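Local coordinates for protein putative methylthioribose-1-phosphate isomerase (PDB 1T5O) that probably interconverts methylthioribose-1-phosphate and methylthioribulose-1-phosphate, an isomerase step in methionine biosynthesis, at residues A47-I58 and N93-L102. Residues are numbered along the deposited sequence; the frame is centred on the assembly and turned at random.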
# COMPACT_ATOMS: atom_id res chain seq x y z
N ALA A 47 0.76 12.30 19.33
CA ALA A 47 1.56 13.02 20.33
C ALA A 47 0.74 13.74 21.41
O ALA A 47 0.92 13.48 22.61
CB ALA A 47 2.51 14.01 19.64
N PRO A 48 -0.16 14.66 21.02
CA PRO A 48 -0.97 15.39 22.01
C PRO A 48 -1.82 14.46 22.86
O PRO A 48 -1.98 14.68 24.05
CB PRO A 48 -1.82 16.31 21.14
CG PRO A 48 -0.97 16.49 19.92
CD PRO A 48 -0.48 15.12 19.66
N ALA A 49 -2.38 13.43 22.24
CA ALA A 49 -3.22 12.48 22.95
C ALA A 49 -2.37 11.80 24.02
O ALA A 49 -2.82 11.60 25.16
CB ALA A 49 -3.76 11.44 21.98
N LEU A 50 -1.13 11.49 23.67
CA LEU A 50 -0.23 10.82 24.60
C LEU A 50 0.24 11.76 25.68
O LEU A 50 0.57 11.32 26.79
CB LEU A 50 0.97 10.23 23.86
CG LEU A 50 0.63 8.97 23.08
CD1 LEU A 50 1.86 8.50 22.32
CD2 LEU A 50 0.14 7.87 24.05
N GLU A 51 0.31 13.05 25.36
CA GLU A 51 0.74 14.01 26.35
C GLU A 51 -0.37 14.10 27.38
O GLU A 51 -0.13 14.09 28.59
CB GLU A 51 0.98 15.40 25.75
CG GLU A 51 1.58 16.36 26.76
CD GLU A 51 1.49 17.80 26.33
OE1 GLU A 51 0.85 18.06 25.30
OE2 GLU A 51 2.05 18.68 27.02
N ALA A 52 -1.60 14.21 26.88
CA ALA A 52 -2.76 14.29 27.75
C ALA A 52 -2.89 12.98 28.55
O ALA A 52 -3.32 13.00 29.71
CB ALA A 52 -4.03 14.56 26.91
N ALA A 53 -2.52 11.86 27.94
CA ALA A 53 -2.58 10.58 28.64
C ALA A 53 -1.60 10.60 29.82
O ALA A 53 -1.92 10.16 30.93
CB ALA A 53 -2.24 9.43 27.69
N GLY A 54 -0.39 11.10 29.56
CA GLY A 54 0.61 11.19 30.61
C GLY A 54 0.13 12.03 31.79
O GLY A 54 0.27 11.62 32.94
N ALA A 55 -0.44 13.20 31.50
CA ALA A 55 -0.94 14.11 32.54
C ALA A 55 -2.15 13.55 33.28
O ALA A 55 -2.21 13.62 34.50
CB ALA A 55 -1.28 15.47 31.94
N TYR A 56 -3.13 13.03 32.55
CA TYR A 56 -4.30 12.47 33.21
C TYR A 56 -3.86 11.25 34.01
O TYR A 56 -4.50 10.89 35.00
CB TYR A 56 -5.38 12.06 32.20
CG TYR A 56 -6.16 13.22 31.63
CD1 TYR A 56 -6.76 14.17 32.46
CD2 TYR A 56 -6.35 13.34 30.26
CE1 TYR A 56 -7.54 15.21 31.93
CE2 TYR A 56 -7.13 14.36 29.72
CZ TYR A 56 -7.71 15.29 30.55
OH TYR A 56 -8.48 16.30 30.00
N GLY A 57 -2.77 10.63 33.56
CA GLY A 57 -2.26 9.46 34.24
C GLY A 57 -1.93 9.79 35.69
O GLY A 57 -2.27 9.04 36.60
N ILE A 58 -1.26 10.93 35.89
CA ILE A 58 -0.87 11.41 37.21
C ILE A 58 -2.11 11.77 38.03
O ILE A 58 -2.17 11.50 39.23
CB ILE A 58 0.06 12.66 37.10
CG1 ILE A 58 1.34 12.29 36.33
CG2 ILE A 58 0.37 13.25 38.48
CD1 ILE A 58 2.11 11.07 36.86
N ASN A 93 6.37 13.37 24.24
CA ASN A 93 5.09 13.94 24.66
C ASN A 93 4.51 13.27 25.88
O ASN A 93 3.96 13.92 26.77
CB ASN A 93 4.13 13.88 23.48
CG ASN A 93 4.59 14.75 22.35
OD1 ASN A 93 4.49 15.96 22.42
ND2 ASN A 93 5.16 14.13 21.31
N LEU A 94 4.63 11.96 25.92
CA LEU A 94 4.16 11.21 27.07
C LEU A 94 4.99 11.68 28.27
O LEU A 94 4.47 11.85 29.37
CB LEU A 94 4.37 9.72 26.82
CG LEU A 94 4.29 8.78 28.01
CD1 LEU A 94 3.00 9.02 28.80
CD2 LEU A 94 4.36 7.36 27.49
N PHE A 95 6.29 11.88 28.03
CA PHE A 95 7.20 12.35 29.07
C PHE A 95 6.81 13.74 29.54
O PHE A 95 6.78 14.02 30.74
CB PHE A 95 8.65 12.40 28.55
CG PHE A 95 9.62 13.01 29.53
CD1 PHE A 95 10.26 12.23 30.48
CD2 PHE A 95 9.88 14.38 29.51
CE1 PHE A 95 11.14 12.81 31.42
CE2 PHE A 95 10.74 14.97 30.42
CZ PHE A 95 11.38 14.19 31.38
N VAL A 96 6.51 14.62 28.60
CA VAL A 96 6.14 15.99 28.95
C VAL A 96 4.87 16.01 29.80
O VAL A 96 4.81 16.72 30.82
CB VAL A 96 5.96 16.84 27.66
CG1 VAL A 96 5.13 18.10 27.95
CG2 VAL A 96 7.32 17.22 27.14
N GLY A 97 3.87 15.24 29.39
CA GLY A 97 2.62 15.18 30.13
C GLY A 97 2.83 14.69 31.55
O GLY A 97 2.33 15.29 32.50
N ILE A 98 3.58 13.60 31.68
CA ILE A 98 3.90 13.02 32.98
C ILE A 98 4.59 14.03 33.90
O ILE A 98 4.11 14.31 35.00
CB ILE A 98 4.86 11.82 32.85
CG1 ILE A 98 4.20 10.67 32.06
CG2 ILE A 98 5.33 11.38 34.24
CD1 ILE A 98 2.95 10.16 32.68
N GLU A 99 5.72 14.57 33.43
CA GLU A 99 6.49 15.51 34.24
C GLU A 99 5.77 16.82 34.56
O GLU A 99 5.96 17.38 35.63
CB GLU A 99 7.88 15.76 33.62
CG GLU A 99 8.16 17.08 32.84
CD GLU A 99 8.16 18.37 33.69
OE1 GLU A 99 8.78 18.44 34.78
OE2 GLU A 99 7.54 19.35 33.23
N ARG A 100 4.94 17.31 33.65
CA ARG A 100 4.24 18.55 33.94
C ARG A 100 3.14 18.39 34.97
O ARG A 100 2.92 19.28 35.80
CB ARG A 100 3.68 19.15 32.66
CG ARG A 100 4.73 19.90 31.88
CD ARG A 100 4.19 21.25 31.49
NE ARG A 100 3.87 21.27 30.08
CZ ARG A 100 3.34 22.31 29.45
NH1 ARG A 100 3.05 23.43 30.11
NH2 ARG A 100 3.13 22.23 28.14
N ALA A 101 2.47 17.25 34.92
CA ALA A 101 1.39 16.94 35.84
C ALA A 101 1.97 16.63 37.22
O ALA A 101 1.44 17.08 38.24
CB ALA A 101 0.57 15.75 35.31
N LEU A 102 3.07 15.88 37.25
CA LEU A 102 3.73 15.51 38.50
C LEU A 102 4.28 16.75 39.20
O LEU A 102 4.05 16.96 40.39
CB LEU A 102 4.89 14.55 38.23
CG LEU A 102 5.63 14.03 39.49
CD1 LEU A 102 4.64 13.28 40.38
CD2 LEU A 102 6.78 13.12 39.09
O HOH W 1 1.52 17.27 22.29
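Near the start of helix 92-105, N93 lays its amide against A47, a predicted substrate-binding residue, with ND2 3.1 Å from the A47 CB. Its OD1 accepts a hydrogen bond from a water that also donates to OE1 of E51, and its backbone O receives a CA-H...O contact from E51 CA at 3.2 Å. L94 turns CD1 onto the CA of G54 and also touches R88, another predicted substrate-binding residue, while V96 sets CG1 3.3 Å from OE2 of E51. At G97 the backbones nearly touch, CA lying 3.3 Å from O of E51. Without side chains at G54 and G97 the segment axes can come within 6.6 Å, crossing at -31°, a close glycine-mediated helix packing with CA-H...O contacts along the seam. I98 points its CB away, yet CD1 returns to press tightly on the G54 CA, 3.3 Å off. R100 offers NH2 to OE2 of E51 in a long salt bridge of 3.9 Å. E51 swings CG opposite its own N (chi1 -173°) and runs on extended, a knob among N93, V96, G97 and R100; shortening it to alanine removes the carboxylate, which would probably leave R100 without this charge partner. A101 puts CB against A55 and I58. Helix 111-141 meets the pair through A55 and R100, helix 70-85 through I58, I98 and L102, and strand 6-8 lies against A52, A53 and Y56.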